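Local structure of fanconi-associated nuclease 1 homolog (Pseudomonas aeruginosa, 5Y7Q) at residues Met87-Gly98 against Phe180-Met190. The protein is a bacterial FAN1-family protein with helix-turn-helix-like, SAP and VRR-NUC regions, modelled here with bound DNA. Residues are numbered along the deposited sequence; the frame is centred on the assembly and turned at random.
With nucleotides of chain B.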
loop_
_atom_site.group_PDB
_atom_site.type_symbol
_atom_site.label_atom_id
_atom_site.label_comp_id
_atom_site.label_asym_id
_atom_site.label_seq_id
_atom_site.Cartn_x
_atom_site.Cartn_y
_atom_site.Cartn_z
ATOM N N MET A 87 -14.156 -9.120 -20.560
ATOM C CA MET A 87 -12.844 -9.770 -20.612
ATOM C C MET A 87 -11.778 -8.943 -19.888
ATOM O O MET A 87 -10.916 -9.500 -19.190
ATOM C CB MET A 87 -12.437 -10.027 -22.066
ATOM C CG MET A 87 -13.463 -10.872 -22.852
ATOM S SD MET A 87 -13.227 -10.920 -24.617
ATOM C CE MET A 87 -11.652 -11.709 -24.671
ATOM N N VAL A 88 -11.843 -7.618 -20.020
ATOM C CA VAL A 88 -10.838 -6.742 -19.430
ATOM C C VAL A 88 -10.869 -6.830 -17.915
ATOM O O VAL A 88 -9.825 -6.823 -17.262
ATOM C CB VAL A 88 -11.061 -5.300 -19.912
ATOM C CG1 VAL A 88 -10.108 -4.344 -19.218
ATOM C CG2 VAL A 88 -10.933 -5.210 -21.449
ATOM N N MET A 89 -12.054 -6.927 -17.328
ATOM C CA MET A 89 -12.142 -6.924 -15.872
ATOM C C MET A 89 -11.889 -8.282 -15.244
ATOM O O MET A 89 -11.838 -8.369 -14.009
ATOM C CB MET A 89 -13.511 -6.425 -15.426
ATOM C CG MET A 89 -13.729 -4.987 -15.777
ATOM S SD MET A 89 -15.352 -4.403 -15.315
ATOM C CE MET A 89 -16.338 -5.917 -15.562
ATOM N N ARG A 90 -11.756 -9.344 -16.030
ATOM C CA ARG A 90 -11.453 -10.629 -15.428
ATOM C C ARG A 90 -9.949 -10.848 -15.465
ATOM O O ARG A 90 -9.202 -10.099 -16.095
ATOM C CB ARG A 90 -12.214 -11.757 -16.138
ATOM C CG ARG A 90 -13.691 -11.835 -15.786
ATOM C CD ARG A 90 -14.532 -12.648 -16.778
ATOM N NE ARG A 90 -14.189 -14.074 -16.751
ATOM C CZ ARG A 90 -15.057 -15.061 -16.971
ATOM N NH1 ARG A 90 -16.334 -14.779 -17.226
ATOM N NH2 ARG A 90 -14.651 -16.332 -16.924
ATOM N N LYS A 91 -9.518 -11.919 -14.813
ATOM C CA LYS A 91 -8.099 -12.199 -14.644
ATOM C C LYS A 91 -7.534 -12.874 -15.886
ATOM O O LYS A 91 -8.195 -13.702 -16.528
ATOM C CB LYS A 91 -7.885 -13.089 -13.411
ATOM C CG LYS A 91 -6.492 -13.688 -13.240
ATOM C CD LYS A 91 -5.436 -12.625 -12.964
ATOM C CE LYS A 91 -5.089 -12.560 -11.478
ATOM N NZ LYS A 91 -4.400 -13.801 -10.991
ATOM N N GLY A 92 -6.302 -12.512 -16.225
ATOM C CA GLY A 92 -5.634 -13.159 -17.329
ATOM C C GLY A 92 -6.182 -12.720 -18.666
ATOM O O GLY A 92 -7.155 -11.962 -18.744
ATOM N N THR A 93 -5.509 -13.132 -19.730
ATOM C CA THR A 93 -5.900 -12.728 -21.065
ATOM C C THR A 93 -6.632 -13.815 -21.872
ATOM O O THR A 93 -7.148 -13.515 -22.947
ATOM C CB THR A 93 -4.648 -12.222 -21.788
ATOM O OG1 THR A 93 -5.017 -11.242 -22.760
ATOM C CG2 THR A 93 -3.889 -13.353 -22.439
ATOM N N LEU A 94 -6.762 -15.038 -21.355
ATOM C CA LEU A 94 -7.268 -16.190 -22.105
ATOM C C LEU A 94 -8.601 -16.672 -21.540
ATOM O O LEU A 94 -8.729 -16.860 -20.324
ATOM C CB LEU A 94 -6.269 -17.337 -22.055
ATOM C CG LEU A 94 -4.876 -17.070 -22.616
ATOM C CD1 LEU A 94 -3.875 -18.106 -22.062
ATOM C CD2 LEU A 94 -4.898 -17.069 -24.159
ATOM N N PHE A 95 -9.584 -16.883 -22.414
ATOM C CA PHE A 95 -10.922 -17.269 -21.982
ATOM C C PHE A 95 -11.490 -18.342 -22.897
ATOM O O PHE A 95 -11.182 -18.396 -24.090
ATOM C CB PHE A 95 -11.865 -16.060 -21.955
ATOM C CG PHE A 95 -11.363 -14.946 -21.088
ATOM C CD1 PHE A 95 -10.679 -13.883 -21.636
ATOM C CD2 PHE A 95 -11.515 -15.000 -19.710
ATOM C CE1 PHE A 95 -10.185 -12.882 -20.844
ATOM C CE2 PHE A 95 -11.026 -13.997 -18.917
ATOM C CZ PHE A 95 -10.360 -12.933 -19.487
ATOM N N ARG A 96 -12.300 -19.218 -22.314
ATOM C CA ARG A 96 -13.044 -20.224 -23.057
ATOM C C ARG A 96 -14.450 -19.709 -23.279
ATOM O O ARG A 96 -15.064 -19.176 -22.354
ATOM C CB ARG A 96 -13.122 -21.541 -22.288
ATOM C CG ARG A 96 -11.814 -22.213 -21.935
ATOM C CD ARG A 96 -12.069 -23.336 -20.924
ATOM N NE ARG A 96 -13.086 -24.310 -21.352
ATOM C CZ ARG A 96 -12.905 -25.632 -21.430
ATOM N NH1 ARG A 96 -11.733 -26.184 -21.115
ATOM N NH2 ARG A 96 -13.905 -26.415 -21.821
ATOM N N GLU A 97 -14.972 -19.891 -24.490
ATOM C CA GLU A 97 -16.286 -19.336 -24.823
ATOM C C GLU A 97 -17.334 -19.627 -23.743
ATOM O O GLU A 97 -18.146 -18.754 -23.400
ATOM C CB GLU A 97 -16.748 -19.879 -26.179
ATOM C CG GLU A 97 -18.035 -19.265 -26.668
ATOM C CD GLU A 97 -18.346 -19.657 -28.093
ATOM O OE1 GLU A 97 -19.269 -20.478 -28.300
ATOM O OE2 GLU A 97 -17.658 -19.149 -29.007
ATOM N N GLY A 98 -17.314 -20.838 -23.175
ATOM C CA GLY A 98 -18.351 -21.227 -22.239
ATOM C C GLY A 98 -18.274 -20.484 -20.924
ATOM O O GLY A 98 -19.297 -20.270 -20.266
ATOM N N PHE A 180 -11.220 -30.867 -29.268
ATOM C CA PHE A 180 -11.730 -29.999 -28.213
ATOM C C PHE A 180 -12.773 -29.051 -28.783
ATOM O O PHE A 180 -12.454 -28.202 -29.622
ATOM C CB PHE A 180 -10.607 -29.199 -27.573
ATOM C CG PHE A 180 -11.053 -28.398 -26.379
ATOM C CD1 PHE A 180 -12.149 -28.804 -25.623
ATOM C CD2 PHE A 180 -10.392 -27.227 -26.021
ATOM C CE1 PHE A 180 -12.567 -28.064 -24.531
ATOM C CE2 PHE A 180 -10.809 -26.481 -24.930
ATOM C CZ PHE A 180 -11.896 -26.901 -24.188
ATOM N N ALA A 181 -13.992 -29.135 -28.254
ATOM C CA ALA A 181 -15.179 -28.567 -28.880
ATOM C C ALA A 181 -15.526 -27.157 -28.396
ATOM O O ALA A 181 -16.581 -26.635 -28.777
ATOM C CB ALA A 181 -16.380 -29.499 -28.664
ATOM N N GLU A 182 -14.693 -26.535 -27.561
ATOM C CA GLU A 182 -14.959 -25.179 -27.076
ATOM C C GLU A 182 -13.867 -24.200 -27.508
ATOM O O GLU A 182 -12.714 -24.340 -27.064
ATOM C CB GLU A 182 -15.096 -25.192 -25.554
ATOM C CG GLU A 182 -15.783 -23.988 -24.951
ATOM C CD GLU A 182 -16.076 -24.203 -23.475
ATOM O OE1 GLU A 182 -16.383 -25.361 -23.111
ATOM O OE2 GLU A 182 -15.983 -23.238 -22.672
ATOM N N PRO A 183 -14.166 -23.186 -28.325
ATOM C CA PRO A 183 -13.124 -22.241 -28.749
ATOM C C PRO A 183 -12.568 -21.433 -27.586
ATOM O O PRO A 183 -13.107 -21.390 -26.479
ATOM C CB PRO A 183 -13.837 -21.336 -29.756
ATOM C CG PRO A 183 -15.272 -21.507 -29.471
ATOM C CD PRO A 183 -15.454 -22.902 -28.974
ATOM N N VAL A 184 -11.440 -20.787 -27.859
ATOM C CA VAL A 184 -10.675 -20.073 -26.851
ATOM C C VAL A 184 -10.253 -18.725 -27.421
ATOM O O VAL A 184 -9.612 -18.670 -28.472
ATOM C CB VAL A 184 -9.445 -20.894 -26.413
ATOM C CG1 VAL A 184 -8.423 -19.996 -25.803
ATOM C CG2 VAL A 184 -9.862 -21.959 -25.415
ATOM N N TYR A 185 -10.589 -17.642 -26.725
ATOM C CA TYR A 185 -10.273 -16.283 -27.143
ATOM C C TYR A 185 -9.145 -15.703 -26.298
ATOM O O TYR A 185 -9.022 -16.004 -25.104
ATOM C CB TYR A 185 -11.510 -15.392 -27.038
ATOM C CG TYR A 185 -12.710 -15.957 -27.781
ATOM C CD1 TYR A 185 -12.822 -15.827 -29.153
ATOM C CD2 TYR A 185 -13.706 -16.632 -27.109
ATOM C CE1 TYR A 185 -13.897 -16.347 -29.836
ATOM C CE2 TYR A 185 -14.793 -17.141 -27.779
ATOM C CZ TYR A 185 -14.886 -17.002 -29.143
ATOM O OH TYR A 185 -15.966 -17.527 -29.822
ATOM N N GLU A 186 -8.306 -14.886 -26.938
ATOM C CA GLU A 186 -7.235 -14.163 -26.262
ATOM C C GLU A 186 -7.400 -12.665 -26.500
ATOM O O GLU A 186 -7.425 -12.215 -27.655
ATOM C CB GLU A 186 -5.850 -14.614 -26.735
ATOM C CG GLU A 186 -4.709 -13.839 -26.063
ATOM C CD GLU A 186 -3.325 -14.218 -26.581
ATOM O OE1 GLU A 186 -3.015 -13.954 -27.776
ATOM O OE2 GLU A 186 -2.540 -14.785 -25.784
ATOM N N LEU A 187 -7.457 -11.896 -25.406
ATOM C CA LEU A 187 -7.493 -10.437 -25.471
ATOM C C LEU A 187 -6.115 -9.870 -25.810
ATOM O O LEU A 187 -5.115 -10.288 -25.231
ATOM C CB LEU A 187 -7.978 -9.923 -24.129
ATOM C CG LEU A 187 -8.301 -8.502 -23.759
ATOM C CD1 LEU A 187 -9.323 -7.898 -24.712
ATOM C CD2 LEU A 187 -8.871 -8.690 -22.357
ATOM N N ARG A 188 -6.036 -9.006 -26.826
ATOM C CA ARG A 188 -4.756 -8.433 -27.249
ATOM C C ARG A 188 -4.545 -6.951 -26.944
ATOM O O ARG A 188 -3.481 -6.424 -27.284
ATOM C CB ARG A 188 -4.541 -8.701 -28.739
ATOM C CG ARG A 188 -3.929 -10.078 -29.000
ATOM C CD ARG A 188 -2.485 -9.975 -29.471
ATOM N NE ARG A 188 -2.209 -8.689 -30.122
ATOM C CZ ARG A 188 -2.592 -8.353 -31.357
ATOM N NH1 ARG A 188 -2.295 -7.149 -31.853
ATOM N NH2 ARG A 188 -3.293 -9.209 -32.094
ATOM N N CYS A 189 -5.524 -6.251 -26.373
ATOM C CA CYS A 189 -5.413 -4.823 -26.066
ATOM C C CYS A 189 -5.082 -4.494 -24.583
ATOM O O CYS A 189 -5.163 -3.323 -24.189
ATOM C CB CYS A 189 -6.689 -4.101 -26.515
ATOM S SG CYS A 189 -8.224 -4.706 -25.773
ATOM N N MET A 190 -4.758 -5.487 -23.746
ATOM C CA MET A 190 -4.635 -5.243 -22.305
ATOM C C MET A 190 -3.616 -4.165 -21.939
ATOM O O MET A 190 -3.801 -3.486 -20.932
ATOM C CB MET A 190 -4.264 -6.517 -21.565
ATOM C CG MET A 190 -4.928 -6.627 -20.260
ATOM S SD MET A 190 -6.710 -6.436 -20.384
ATOM C CE MET A 190 -7.087 -6.225 -18.648
ATOM P P DT B 8 -11.983 -14.437 -13.411
ATOM O OP1 DT B 8 -12.164 -14.938 -14.809
ATOM O OP2 DT B 8 -11.044 -13.328 -13.131
ATOM O "O5'" DT B 8 -13.439 -14.163 -12.862
ATOM C "C5'" DT B 8 -14.287 -15.270 -12.734
ATOM C "C4'" DT B 8 -15.645 -14.865 -12.258
ATOM O "O4'" DT B 8 -15.662 -14.868 -10.816
ATOM C "C3'" DT B 8 -16.080 -13.480 -12.694
ATOM O "O3'" DT B 8 -17.395 -13.559 -13.124
ATOM C "C2'" DT B 8 -15.948 -12.641 -11.410
ATOM C "C1'" DT B 8 -16.260 -13.681 -10.355
ATOM N N1 DT B 8 -15.739 -13.398 -8.955
ATOM C C2 DT B 8 -16.586 -13.609 -7.887
ATOM O O2 DT B 8 -17.742 -13.979 -8.014
ATOM N N3 DT B 8 -16.043 -13.361 -6.656
ATOM C C4 DT B 8 -14.754 -12.942 -6.379
ATOM O O4 DT B 8 -14.354 -12.754 -5.228
ATOM C C5 DT B 8 -13.914 -12.740 -7.529
ATOM C C7 DT B 8 -12.501 -12.288 -7.333
ATOM C C6 DT B 8 -14.435 -12.985 -8.756
ATOM P P DT B 9 -18.049 -12.389 -13.991
ATOM O OP1 DT B 9 -18.767 -13.162 -15.026
ATOM O OP2 DT B 9 -17.104 -11.284 -14.282
ATOM O "O5'" DT B 9 -19.124 -11.785 -13.005
ATOM C "C5'" DT B 9 -20.007 -12.666 -12.336
ATOM C "C4'" DT B 9 -20.890 -11.909 -11.374
ATOM O "O4'" DT B 9 -20.272 -11.896 -10.065
ATOM C "C3'" DT B 9 -21.141 -10.445 -11.758
ATOM O "O3'" DT B 9 -22.503 -10.157 -11.638
ATOM C "C2'" DT B 9 -20.319 -9.658 -10.744
ATOM C "C1'" DT B 9 -20.307 -10.588 -9.537
ATOM N N1 DT B 9 -19.102 -10.410 -8.659
ATOM C C2 DT B 9 -19.232 -10.491 -7.284
ATOM O O2 DT B 9 -20.295 -10.708 -6.714
ATOM N N3 DT B 9 -18.061 -10.304 -6.593
ATOM C C4 DT B 9 -16.805 -10.043 -7.123
ATOM O O4 DT B 9 -15.808 -9.884 -6.418
ATOM C C5 DT B 9 -16.748 -9.959 -8.559
ATOM C C7 DT B 9 -15.451 -9.682 -9.238
ATOM C C6 DT B 9 -17.879 -10.152 -9.249
#
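Phe95 and Tyr185 form an antiparallel hydrogen-bonded pair between strands 94-96 and 184-187. Phe95 N donates to Tyr185 O at 2.9 Å, and Tyr185 N returns the bond to Phe95 O. The pairing runs past both ends of strand 94-96, through Leu187 N to Thr93 O and Glu97 N to Pro183 O.

Arg96 can be followed outward along its side chain. CB lies close to Glu182 OE2, and Arg96 CG meets Val184 CG2 at 4.0 Å. The chain then bends at chi3 (54°), which turns the guanidinium toward Glu182 and Phe180. NE makes a weak bond to Glu182 OE2. The rim of the poorly ordered Phe180 ring comes over one face of the guanidinium, the planes 64° apart. NH1 also reaches the carbonyl of Leu135. Arg96 NH2 forms a salt bridge to Glu182 OE1 at 3.0 Å; the oxygen lies near the guanidinium plane, but the nitrogen sits above the carboxylate plane. Glu182 OE2 also accepts from Gly98 N at 2.8 Å. One carboxylate thus grips both the arginine and the start of the 3-10 segment that follows strand 94-96.

On the other face of the sheet, Tyr185 OH donates to Glu97 OE2, which lies at the ring edge, near its plane. Arg109 holds the other oxygen, OE1, which probably helps keep Glu97 charged. Farther along, Leu187 CD2 packs on Met87 CB at 3.8 Å, and Met190 CE on Val88 CG1.

Between helix 78-89 and strand 94-96, Arg90 NE and Lys91 N bind the phosphate of DT8 of chain B. Beside this phosphate lies a three-stranded antiparallel sheet, with 184-187 in the middle between 94-96 and 121-123. It joins the FAN1 helix-turn-helix region to a strand from much later in the chain.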